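Local coordinates for protein 4-hydroxy-tetrahydrodipicolinate synthase (Methanocaldococcus jannaschii DSM 2661, PDB 2YXG) that probably catalyses the condensation of pyruvate with (S)-aspartate-beta-semialdehyde to 4-hydroxy-tetrahydrodipicolinate, a step of lysine biosynthesis through the diaminopimelate pathway, at residues A8-F13 / R259-L264; D21-N26 / E60-V65; N28-N33 / I207-F212; L127-Y132 / S155-V160. One frame throughout, in Å; residues are numbered along the deposited sequence.

Contacts 1, 2 and 3 form a connected patch on one flank of the TIM barrel, with helix 20-32 shared by contacts 2 and 3. Contact 1 touches both: I9 CG2 lies 3.4 Å from L30 CD1, and P260 O is 3.3 Å from N26 ND2, a probable hydrogen bond. Contact 4, within the parallel sheet, lies on the opposite side of the chain's centre from contact 1, about 26 Å away between centres. Contacts 1 and 4 each reach predicted pyruvate-site residues: the side chain of I10 comes about 4 Å from that of T44, while contact 4 contains Y132, the predicted proton donor/acceptor, and brings the V130 side chain about 4 Å from that of the predicted Schiff-base lysine K161.

Contact 1: A8-F13 / R259-L264; sequences AIITPF and RPAGEL
The F13 ring meets the E263 backbone carbonyl at its edge, near the ring plane, with CD2 of F13 3.1 Å from O of E263. One ring face takes the carbonyl oxygen of T11, an intrasegment contact 3.7 Å above the plane and over the ring centre. R265 makes a cation-pi contact with the same ring, and K251 NZ hydrogen-bonds to both carbonyl oxygens. Beside the ring, F13 N donates to A261 O at 2.9 Å; this N-H approaches from above the carbonyl plane, 37° out of it. A water bridges the segments, accepting from E263 N and donating only weakly to F13 O. G262, at positive phi, points its CA-H at F13 O, a C-H...O contact of 3.6 Å.

With CG1 of I10 set between the backbone N and the carbonyl carbon (chi1 65°), CD1 reaches the A261 backbone, 3.5 Å from A261 CA, and also touches A261 CB. CB of P12 rests over the same residue, 3.7 Å from A261 CA. The paired loops, following strand 4-7 and helix 248-256, are flanked by K251 and N255 of that helix, N26 of helix 20-32 and V18 of strand 17-18.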
loop_
_atom_site.group_PDB
_atom_site.type_symbol
_atom_site.label_atom_id
_atom_site.label_comp_id
_atom_site.label_asym_id
_atom_site.label_seq_id
_atom_site.Cartn_x
_atom_site.Cartn_y
_atom_site.Cartn_z
ATOM N N ALA A 8 13.431 7.187 23.516
ATOM C CA ALA A 8 13.329 8.430 22.777
ATOM C C ALA A 8 12.510 9.320 23.670
ATOM O O ALA A 8 11.284 9.133 23.834
ATOM C CB ALA A 8 12.660 8.204 21.398
ATOM N N ILE A 9 13.205 10.221 24.355
ATOM C CA ILE A 9 12.551 10.972 25.408
ATOM C C ILE A 9 11.638 12.036 24.869
ATOM O O ILE A 9 11.901 12.635 23.793
ATOM C CB ILE A 9 13.515 11.596 26.435
ATOM C CG1 ILE A 9 14.498 12.568 25.761
ATOM C CG2 ILE A 9 14.154 10.457 27.285
ATOM C CD1 ILE A 9 15.089 13.624 26.717
ATOM N N ILE A 10 10.533 12.242 25.586
ATOM C CA ILE A 10 9.705 13.359 25.275
ATOM C C ILE A 10 10.379 14.651 25.696
ATOM O O ILE A 10 11.296 14.665 26.534
ATOM C CB ILE A 10 8.330 13.256 25.944
ATOM C CG1 ILE A 10 8.489 13.329 27.489
ATOM C CG2 ILE A 10 7.634 11.986 25.444
ATOM C CD1 ILE A 10 7.369 14.058 28.192
ATOM N N THR A 11 9.928 15.739 25.086
ATOM C CA THR A 11 10.257 17.081 25.576
ATOM C C THR A 11 9.023 17.577 26.387
ATOM O O THR A 11 8.007 17.915 25.815
ATOM C CB THR A 11 10.614 18.052 24.385
ATOM O OG1 THR A 11 11.677 17.502 23.592
ATOM C CG2 THR A 11 11.049 19.434 24.882
ATOM N N PRO A 12 9.126 17.637 27.714
ATOM C CA PRO A 12 7.977 18.131 28.505
ATOM C C PRO A 12 7.910 19.654 28.451
ATOM O O PRO A 12 8.951 20.305 28.391
ATOM C CB PRO A 12 8.282 17.647 29.925
ATOM C CG PRO A 12 9.746 17.280 29.940
ATOM C CD PRO A 12 10.294 17.312 28.555
ATOM N N PHE A 13 6.691 20.201 28.409
ATOM C CA PHE A 13 6.430 21.613 28.374
ATOM C C PHE A 13 5.660 22.058 29.662
ATOM O O PHE A 13 4.807 21.317 30.193
ATOM C CB PHE A 13 5.614 22.001 27.109
ATOM C CG PHE A 13 6.256 21.601 25.773
ATOM C CD1 PHE A 13 7.561 22.027 25.429
ATOM C CD2 PHE A 13 5.529 20.804 24.836
ATOM C CE1 PHE A 13 8.154 21.652 24.192
ATOM C CE2 PHE A 13 6.103 20.409 23.583
ATOM C CZ PHE A 13 7.432 20.818 23.256
ATOM N N ARG A 259 3.742 12.285 35.772
ATOM C CA ARG A 259 5.165 12.499 35.475
ATOM C C ARG A 259 5.264 13.737 34.565
ATOM O O ARG A 259 4.280 14.103 33.926
ATOM C CB ARG A 259 5.803 11.260 34.827
ATOM C CG ARG A 259 5.742 9.960 35.680
ATOM C CD ARG A 259 6.932 8.967 35.443
ATOM N NE ARG A 259 7.898 8.975 36.581
ATOM C CZ ARG A 259 9.029 9.705 36.671
ATOM N NH1 ARG A 259 9.439 10.531 35.689
ATOM N NH2 ARG A 259 9.768 9.610 37.781
ATOM N N PRO A 260 6.427 14.414 34.530
ATOM C CA PRO A 260 6.463 15.603 33.670
ATOM C C PRO A 260 6.237 15.250 32.207
ATOM O O PRO A 260 6.859 14.319 31.705
ATOM C CB PRO A 260 7.888 16.166 33.879
ATOM C CG PRO A 260 8.378 15.542 35.157
ATOM C CD PRO A 260 7.711 14.194 35.236
ATOM N N ALA A 261 5.320 15.974 31.560
ATOM C CA ALA A 261 5.054 15.915 30.118
ATOM C C ALA A 261 4.391 17.228 29.653
ATOM O O ALA A 261 4.904 17.933 28.785
ATOM C CB ALA A 261 4.178 14.669 29.768
ATOM N N GLY A 262 3.266 17.579 30.261
ATOM C CA GLY A 262 2.441 18.684 29.792
ATOM C C GLY A 262 1.814 18.523 28.387
ATOM O O GLY A 262 1.484 17.408 27.934
ATOM N N GLU A 263 1.641 19.658 27.711
ATOM C CA GLU A 263 0.819 19.722 26.511
ATOM C C GLU A 263 1.612 19.295 25.278
ATOM O O GLU A 263 2.863 19.322 25.275
ATOM C CB GLU A 263 0.318 21.152 26.270
ATOM C CG GLU A 263 -0.264 21.905 27.519
ATOM C CD GLU A 263 -1.478 21.227 28.206
ATOM O OE1 GLU A 263 -2.372 20.693 27.477
ATOM O OE2 GLU A 263 -1.532 21.266 29.488
ATOM N N LEU A 264 0.874 18.963 24.217
ATOM C CA LEU A 264 1.443 18.771 22.911
ATOM C C LEU A 264 1.358 20.059 22.128
ATOM O O LEU A 264 0.468 20.893 22.349
ATOM C CB LEU A 264 0.714 17.631 22.184
ATOM C CG LEU A 264 0.865 16.275 22.904
ATOM C CD1 LEU A 264 -0.501 15.520 22.984
ATOM C CD2 LEU A 264 1.971 15.443 22.300
HETATM O O HOH W 1 2.422 22.202 29.226
#

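Contact 2: D21-N26 / E60-V65; sequences DGLEEN and EKVVDV
L23 lays its CD2 methyl against the aliphatic start of K61, 3.7 Å from K61 CG and 4.0 Å from K61 CB, the two side chains sliding past each other in opposite directions. K61 then bends at its second torsion (chi2 84°), and this turn carries its amino group toward the carboxylates of D21 and E24 on helix 20-32. In E24, CG, anti to the backbone N (chi1 -176°), lies against V65 CG2 at 3.9 Å, and the extended chain beyond it takes the carboxylate toward K61. The ion pair between E24 OE1 and K61 NZ is long, 4.0 Å. A water makes up the difference: it accepts from K61 NZ at 2.6 Å and donates to both E24 OE1 and D21 OD1. An alanine in place of E24 would probably leave the K61 amino group without its ion-pair mate, take one acceptor from the water and partly uncover V65.

Deeper in, V62 touches L23 more loosely and reaches I38 and A40 of strand 37-40. The axes of segments 21-26 and 60-65 approach to 10.1 Å and cross at -44°, as helices 20-32 and 52-66 pack side by side in the outer helical layer of a TIM barrel.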
loop_
_atom_site.group_PDB
_atom_site.type_symbol
_atom_site.label_atom_id
_atom_site.label_comp_id
_atom_site.label_asym_id
_atom_site.label_seq_id
_atom_site.Cartn_x
_atom_site.Cartn_y
_atom_site.Cartn_z
ATOM N N ASP A 21 13.344 21.299 34.443
ATOM C CA ASP A 21 13.312 20.526 35.670
ATOM C C ASP A 21 12.608 19.180 35.424
ATOM O O ASP A 21 13.064 18.117 35.895
ATOM C CB ASP A 21 12.644 21.342 36.801
ATOM C CG ASP A 21 13.394 22.695 37.098
ATOM O OD1 ASP A 21 14.636 22.774 36.918
ATOM O OD2 ASP A 21 12.746 23.702 37.498
ATOM N N GLY A 22 11.527 19.216 34.654
ATOM C CA GLY A 22 10.793 17.987 34.380
ATOM C C GLY A 22 11.639 17.051 33.567
ATOM O O GLY A 22 11.693 15.843 33.844
ATOM N N LEU A 23 12.332 17.645 32.589
ATOM C CA LEU A 23 13.284 16.962 31.740
ATOM C C LEU A 23 14.385 16.244 32.555
ATOM O O LEU A 23 14.647 15.047 32.371
ATOM C CB LEU A 23 13.871 17.948 30.717
ATOM C CG LEU A 23 14.784 17.477 29.586
ATOM C CD1 LEU A 23 14.022 16.586 28.552
ATOM C CD2 LEU A 23 15.351 18.677 28.890
ATOM N N GLU A 24 14.995 16.964 33.486
ATOM C CA GLU A 24 16.006 16.387 34.383
ATOM C C GLU A 24 15.503 15.173 35.154
ATOM O O GLU A 24 16.155 14.113 35.196
ATOM C CB GLU A 24 16.436 17.447 35.401
ATOM C CG GLU A 24 17.552 17.001 36.326
ATOM C CD GLU A 24 18.195 18.180 37.066
ATOM O OE1 GLU A 24 17.495 19.199 37.334
ATOM O OE2 GLU A 24 19.393 18.093 37.363
ATOM N N GLU A 25 14.343 15.366 35.783
ATOM C CA GLU A 25 13.665 14.361 36.534
ATOM C C GLU A 25 13.331 13.143 35.663
ATOM O O GLU A 25 13.514 11.988 36.097
ATOM C CB GLU A 25 12.438 14.996 37.209
ATOM C CG GLU A 25 11.194 14.138 37.212
ATOM C CD GLU A 25 10.074 14.624 38.158
ATOM O OE1 GLU A 25 9.921 15.864 38.411
ATOM O OE2 GLU A 25 9.340 13.719 38.633
ATOM N N ASN A 26 12.901 13.373 34.416
ATOM C CA ASN A 26 12.673 12.208 33.496
ATOM C C ASN A 26 13.971 11.473 33.203
ATOM O O ASN A 26 14.045 10.254 33.258
ATOM C CB ASN A 26 12.022 12.617 32.178
ATOM C CG ASN A 26 10.610 12.992 32.325
ATOM O OD1 ASN A 26 9.975 12.637 33.292
ATOM N ND2 ASN A 26 10.084 13.732 31.341
ATOM N N GLU A 60 21.655 20.251 25.086
ATOM C CA GLU A 60 22.548 20.791 26.115
ATOM C C GLU A 60 22.099 20.322 27.490
ATOM O O GLU A 60 22.908 19.810 28.273
ATOM C CB GLU A 60 22.499 22.326 26.050
ATOM C CG GLU A 60 23.832 23.021 26.399
ATOM C CD GLU A 60 23.661 24.374 27.112
ATOM O OE1 GLU A 60 22.538 24.694 27.612
ATOM O OE2 GLU A 60 24.658 25.124 27.184
ATOM N N LYS A 61 20.800 20.468 27.796
ATOM C CA LYS A 61 20.328 20.052 29.119
ATOM C C LYS A 61 20.538 18.532 29.311
ATOM O O LYS A 61 21.008 18.054 30.375
ATOM C CB LYS A 61 18.890 20.481 29.345
ATOM C CG LYS A 61 18.304 20.040 30.709
ATOM C CD LYS A 61 18.704 21.056 31.831
ATOM C CE LYS A 61 18.467 20.474 33.242
ATOM N NZ LYS A 61 18.700 21.498 34.305
ATOM N N VAL A 62 20.273 17.771 28.245
ATOM C CA VAL A 62 20.411 16.308 28.339
ATOM C C VAL A 62 21.886 15.857 28.588
ATOM O O VAL A 62 22.159 15.003 29.460
ATOM C CB VAL A 62 19.802 15.609 27.093
ATOM C CG1 VAL A 62 19.999 14.095 27.180
ATOM C CG2 VAL A 62 18.297 15.923 27.032
ATOM N N VAL A 63 22.799 16.398 27.786
ATOM C CA VAL A 63 24.252 16.137 27.975
ATOM C C VAL A 63 24.671 16.424 29.424
ATOM O O VAL A 63 25.263 15.555 30.064
ATOM C CB VAL A 63 25.122 16.946 26.984
ATOM C CG1 VAL A 63 26.626 16.930 27.380
ATOM C CG2 VAL A 63 24.943 16.436 25.587
ATOM N N ASP A 64 24.291 17.606 29.927
ATOM C CA ASP A 64 24.703 18.108 31.251
ATOM C C ASP A 64 24.135 17.220 32.387
ATOM O O ASP A 64 24.850 16.842 33.340
ATOM C CB ASP A 64 24.264 19.600 31.438
ATOM C CG ASP A 64 25.049 20.641 30.495
ATOM O OD1 ASP A 64 25.944 20.298 29.662
ATOM O OD2 ASP A 64 24.765 21.874 30.602
ATOM N N VAL A 65 22.835 16.907 32.305
ATOM C CA VAL A 65 22.208 16.132 33.334
ATOM C C VAL A 65 22.755 14.731 33.281
ATOM O O VAL A 65 23.110 14.158 34.311
ATOM C CB VAL A 65 20.676 16.046 33.146
ATOM C CG1 VAL A 65 20.085 14.917 34.083
ATOM C CG2 VAL A 65 20.020 17.424 33.353
HETATM O O HOH W 2 16.863 21.691 36.124
#

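Contact 3: N28-N33 / I207-F212; sequences NFLIEN and IVPKEF
This is an apolar helix-end contact in the outer layer of the barrel, where the C-terminal turn of helix 20-32 meets the first turn of helix 209-221. It centres on P209, whose ring meets F29, L30 and N33. P209 CG comes obliquely to the F29 ring, 3.5 Å from CE2, with the two side chains at about a right angle. Having CG anti to the backbone N (chi1 174°) swings the F29 ring out from its helix toward the proline, while R259 makes a cation-pi contact with that same ring. L30 also crosses the proline at about a right angle, its CD2 methyl 3.8 Å from P209 CG, and N33 CB sits 3.7 Å from P209 CB. N33, the first residue to leave the helix, also brings its CB to 4.2 Å from K210 CB.

V208 occupies the N-cap position before P209. The I207 side chain points away, to V250 and A253 of helix 248-256, though its carbonyl O lies near the F29 ring edge; F212 packs on V200 and S202 of strand 199-202. Because strands 4-7 and 199-202, which precede these helices, are the first and last of the barrel, the contact belongs to the seam where a TIM barrel closes.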
loop_
_atom_site.group_PDB
_atom_site.type_symbol
_atom_site.label_atom_id
_atom_site.label_comp_id
_atom_site.label_asym_id
_atom_site.label_seq_id
_atom_site.Cartn_x
_atom_site.Cartn_y
_atom_site.Cartn_z
ATOM N N ASN A 28 16.825 11.280 34.983
ATOM C CA ASN A 28 17.259 10.459 36.142
ATOM C C ASN A 28 16.367 9.263 36.405
ATOM O O ASN A 28 16.870 8.194 36.771
ATOM C CB ASN A 28 17.320 11.332 37.403
ATOM C CG ASN A 28 18.466 12.268 37.374
ATOM O OD1 ASN A 28 18.342 13.429 37.777
ATOM N ND2 ASN A 28 19.619 11.781 36.888
ATOM N N PHE A 29 15.051 9.423 36.230
ATOM C CA PHE A 29 14.155 8.269 36.284
ATOM C C PHE A 29 14.581 7.123 35.331
ATOM O O PHE A 29 14.611 5.975 35.712
ATOM C CB PHE A 29 12.709 8.668 36.006
ATOM C CG PHE A 29 11.754 7.502 35.917
ATOM C CD1 PHE A 29 11.454 6.724 37.048
ATOM C CD2 PHE A 29 11.114 7.203 34.720
ATOM C CE1 PHE A 29 10.493 5.623 36.981
ATOM C CE2 PHE A 29 10.168 6.144 34.630
ATOM C CZ PHE A 29 9.863 5.349 35.767
ATOM N N LEU A 30 14.920 7.446 34.098
ATOM C CA LEU A 30 15.277 6.411 33.130
ATOM C C LEU A 30 16.649 5.814 33.443
ATOM O O LEU A 30 16.862 4.595 33.338
ATOM C CB LEU A 30 15.271 7.027 31.757
ATOM C CG LEU A 30 13.931 7.691 31.394
ATOM C CD1 LEU A 30 14.035 8.575 30.106
ATOM C CD2 LEU A 30 12.764 6.643 31.266
ATOM N N ILE A 31 17.587 6.681 33.815
ATOM C CA ILE A 31 18.934 6.208 34.215
ATOM C C ILE A 31 18.839 5.276 35.426
ATOM O O ILE A 31 19.458 4.222 35.389
ATOM C CB ILE A 31 19.965 7.362 34.436
ATOM C CG1 ILE A 31 20.121 8.218 33.154
ATOM C CG2 ILE A 31 21.360 6.791 34.987
ATOM C CD1 ILE A 31 21.093 9.427 33.289
ATOM N N GLU A 32 18.056 5.659 36.441
ATOM C CA GLU A 32 17.843 4.843 37.669
ATOM C C GLU A 32 17.426 3.444 37.222
ATOM O O GLU A 32 17.803 2.430 37.806
ATOM C CB GLU A 32 16.694 5.395 38.603
ATOM C CG GLU A 32 16.828 6.830 39.298
ATOM C CD GLU A 32 15.441 7.498 39.821
ATOM O OE1 GLU A 32 14.429 6.786 40.091
ATOM O OE2 GLU A 32 15.368 8.765 39.961
ATOM N N ASN A 33 16.618 3.401 36.165
ATOM C CA ASN A 33 15.997 2.161 35.775
ATOM C C ASN A 33 16.780 1.342 34.766
ATOM O O ASN A 33 16.257 0.360 34.208
ATOM C CB ASN A 33 14.534 2.409 35.405
ATOM C CG ASN A 33 13.694 2.663 36.652
ATOM O OD1 ASN A 33 13.353 3.813 37.010
ATOM N ND2 ASN A 33 13.427 1.593 37.369
ATOM N N ILE A 207 7.834 4.871 29.890
ATOM C CA ILE A 207 6.724 4.541 30.786
ATOM C C ILE A 207 7.175 3.384 31.698
ATOM O O ILE A 207 6.983 3.410 32.923
ATOM C CB ILE A 207 5.434 4.046 29.962
ATOM C CG1 ILE A 207 4.854 5.134 29.072
ATOM C CG2 ILE A 207 4.300 3.537 30.884
ATOM C CD1 ILE A 207 4.781 6.468 29.833
ATOM N N VAL A 208 7.749 2.355 31.072
ATOM C CA VAL A 208 8.167 1.149 31.793
ATOM C C VAL A 208 9.629 0.834 31.508
ATOM O O VAL A 208 9.925 -0.237 30.967
ATOM C CB VAL A 208 7.263 -0.065 31.459
ATOM C CG1 VAL A 208 5.911 0.079 32.212
ATOM C CG2 VAL A 208 7.037 -0.173 29.979
ATOM N N PRO A 209 10.547 1.777 31.865
ATOM C CA PRO A 209 12.001 1.557 31.557
ATOM C C PRO A 209 12.561 0.254 32.141
ATOM O O PRO A 209 13.283 -0.451 31.468
ATOM C CB PRO A 209 12.711 2.768 32.202
ATOM C CG PRO A 209 11.683 3.442 33.068
ATOM C CD PRO A 209 10.311 3.047 32.581
ATOM N N LYS A 210 12.195 -0.087 33.371
ATOM C CA LYS A 210 12.830 -1.240 34.004
ATOM C C LYS A 210 12.434 -2.562 33.337
ATOM O O LYS A 210 13.266 -3.450 33.110
ATOM C CB LYS A 210 12.558 -1.255 35.515
ATOM C CG LYS A 210 13.239 -2.381 36.257
ATOM C CD LYS A 210 13.091 -2.182 37.793
ATOM C CE LYS A 210 13.253 -3.503 38.605
ATOM N NZ LYS A 210 12.624 -3.354 39.978
ATOM N N GLU A 211 11.158 -2.651 32.978
ATOM C CA GLU A 211 10.619 -3.818 32.320
ATOM C C GLU A 211 11.180 -4.010 30.910
ATOM O O GLU A 211 11.602 -5.117 30.530
ATOM C CB GLU A 211 9.098 -3.707 32.318
ATOM C CG GLU A 211 8.462 -3.673 33.729
ATOM C CD GLU A 211 8.435 -2.281 34.402
ATOM O OE1 GLU A 211 9.129 -1.304 33.987
ATOM O OE2 GLU A 211 7.718 -2.169 35.420
ATOM N N PHE A 212 11.196 -2.932 30.131
ATOM C CA PHE A 212 11.783 -3.001 28.806
ATOM C C PHE A 212 13.275 -3.369 28.808
ATOM O O PHE A 212 13.659 -4.243 28.087
ATOM C CB PHE A 212 11.534 -1.703 28.017
ATOM C CG PHE A 212 11.048 -1.961 26.613
ATOM C CD1 PHE A 212 9.904 -2.752 26.404
ATOM C CD2 PHE A 212 11.749 -1.478 25.513
ATOM C CE1 PHE A 212 9.454 -3.048 25.123
ATOM C CE2 PHE A 212 11.296 -1.774 24.205
ATOM C CZ PHE A 212 10.148 -2.556 24.029
#

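Contact 4: L127-Y132 / S155-V160; sequences LPIVLY and SNISAV
Backbone hydrogen bonds join I129 and L131 to the neighbouring segment. I129 N donates to N156 O at 2.7 Å, nearly along the C=O axis, and L131 N donates to A159 O at 2.9 Å, tilted out of the carbonyl plane. I129 O accepts twice: from S158 N, in the carbonyl plane, at 3.0 Å, and from A159 N at 3.3 Å. One carbonyl gripped by two successive N-H groups marks a beta bulge, a one-residue register shift between parallel strands 129-133 and 157-162 of the TIM barrel.

Among side-chain polar contacts, CG of N156 stands between its backbone N and carbonyl carbon (chi1 56°), from where ND2 gives a bent bond (140°) to L127 O at 3.3 Å; its stronger partner is A122 O of helix 111-124. A leucine at N156 would probably leave L127 O and A122 O without this shared donor.

The apolar contacts divide by face. I129, L131, I157 and V160 face the helices, L131 CD1 3.9 Å from I157 CG2. V130 and A159 face inward, V130 CG1 4.1 Å from A159 CB, with F2 touching both and the predicted Schiff-base lysine K161 near V130.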
loop_
_atom_site.group_PDB
_atom_site.type_symbol
_atom_site.label_atom_id
_atom_site.label_comp_id
_atom_site.label_asym_id
_atom_site.label_seq_id
_atom_site.Cartn_x
_atom_site.Cartn_y
_atom_site.Cartn_z
ATOM N N LEU A 127 31.594 11.881 15.626
ATOM C CA LEU A 127 30.630 11.033 16.362
ATOM C C LEU A 127 30.106 9.821 15.578
ATOM O O LEU A 127 29.970 9.880 14.368
ATOM C CB LEU A 127 29.435 11.882 16.833
ATOM C CG LEU A 127 29.786 13.032 17.755
ATOM C CD1 LEU A 127 28.506 13.589 18.405
ATOM C CD2 LEU A 127 30.802 12.521 18.818
ATOM N N PRO A 128 29.798 8.731 16.281
ATOM C CA PRO A 128 29.040 7.653 15.629
ATOM C C PRO A 128 27.673 8.186 15.196
ATOM O O PRO A 128 27.111 9.083 15.839
ATOM C CB PRO A 128 28.861 6.612 16.729
ATOM C CG PRO A 128 29.891 6.939 17.827
ATOM C CD PRO A 128 30.118 8.433 17.693
ATOM N N ILE A 129 27.169 7.648 14.102
ATOM C CA ILE A 129 25.879 8.089 13.558
ATOM C C ILE A 129 24.896 6.929 13.495
ATOM O O ILE A 129 25.214 5.885 12.935
ATOM C CB ILE A 129 26.058 8.644 12.117
ATOM C CG1 ILE A 129 26.866 9.946 12.172
ATOM C CG2 ILE A 129 24.634 8.799 11.388
ATOM C CD1 ILE A 129 27.566 10.228 10.938
ATOM N N VAL A 130 23.717 7.122 14.084
ATOM C CA VAL A 130 22.592 6.207 13.904
ATOM C C VAL A 130 21.650 6.730 12.794
ATOM O O VAL A 130 21.013 7.796 12.915
ATOM C CB VAL A 130 21.851 6.012 15.256
ATOM C CG1 VAL A 130 20.763 4.911 15.161
ATOM C CG2 VAL A 130 22.852 5.645 16.361
ATOM N N LEU A 131 21.568 5.971 11.724
ATOM C CA LEU A 131 20.640 6.254 10.645
ATOM C C LEU A 131 19.222 5.866 11.079
ATOM O O LEU A 131 19.047 4.813 11.653
ATOM C CB LEU A 131 21.022 5.467 9.397
ATOM C CG LEU A 131 22.427 5.744 8.779
ATOM C CD1 LEU A 131 22.670 4.880 7.553
ATOM C CD2 LEU A 131 22.578 7.184 8.399
ATOM N N TYR A 132 18.229 6.722 10.872
ATOM C CA TYR A 132 16.852 6.360 11.266
ATOM C C TYR A 132 15.970 6.259 10.013
ATOM O O TYR A 132 15.827 7.225 9.268
ATOM C CB TYR A 132 16.318 7.387 12.243
ATOM C CG TYR A 132 14.874 7.210 12.685
ATOM C CD1 TYR A 132 14.228 5.959 12.624
ATOM C CD2 TYR A 132 14.170 8.287 13.220
ATOM C CE1 TYR A 132 12.915 5.808 13.023
ATOM C CE2 TYR A 132 12.859 8.140 13.656
ATOM C CZ TYR A 132 12.241 6.903 13.557
ATOM O OH TYR A 132 10.943 6.740 14.002
ATOM N N SER A 155 33.510 5.218 8.427
ATOM C CA SER A 155 33.632 4.424 9.649
ATOM C C SER A 155 32.687 4.889 10.763
ATOM O O SER A 155 32.405 4.116 11.684
ATOM C CB SER A 155 35.044 4.454 10.178
ATOM O OG SER A 155 35.384 5.802 10.458
ATOM N N ASN A 156 32.213 6.136 10.711
ATOM C CA ASN A 156 31.318 6.603 11.803
ATOM C C ASN A 156 29.825 6.321 11.547
ATOM O O ASN A 156 28.990 6.730 12.321
ATOM C CB ASN A 156 31.554 8.064 12.208
ATOM C CG ASN A 156 31.437 9.047 11.043
ATOM O OD1 ASN A 156 31.568 8.682 9.877
ATOM N ND2 ASN A 156 31.243 10.322 11.364
ATOM N N ILE A 157 29.507 5.683 10.421
ATOM C CA ILE A 157 28.162 5.183 10.177
ATOM C C ILE A 157 28.011 3.845 10.922
ATOM O O ILE A 157 28.454 2.778 10.470
ATOM C CB ILE A 157 27.848 5.025 8.696
ATOM C CG1 ILE A 157 27.965 6.385 8.019
ATOM C CG2 ILE A 157 26.395 4.416 8.490
ATOM C CD1 ILE A 157 26.698 7.182 8.061
ATOM N N SER A 158 27.342 3.928 12.056
ATOM C CA SER A 158 27.503 2.898 13.061
ATOM C C SER A 158 26.269 2.008 13.246
ATOM O O SER A 158 26.408 0.784 13.348
ATOM C CB SER A 158 27.937 3.520 14.369
ATOM O OG SER A 158 27.750 2.556 15.391
ATOM N N ALA A 159 25.071 2.604 13.239
ATOM C CA ALA A 159 23.861 1.836 13.425
ATOM C C ALA A 159 22.740 2.316 12.515
ATOM O O ALA A 159 22.834 3.407 11.888
ATOM C CB ALA A 159 23.454 1.862 14.895
ATOM N N VAL A 160 21.725 1.456 12.378
ATOM C CA VAL A 160 20.390 1.867 11.906
ATOM C C VAL A 160 19.266 1.593 12.966
ATOM O O VAL A 160 19.105 0.459 13.444
ATOM C CB VAL A 160 20.028 1.085 10.606
ATOM C CG1 VAL A 160 18.960 1.837 9.776
ATOM C CG2 VAL A 160 21.269 0.845 9.794
#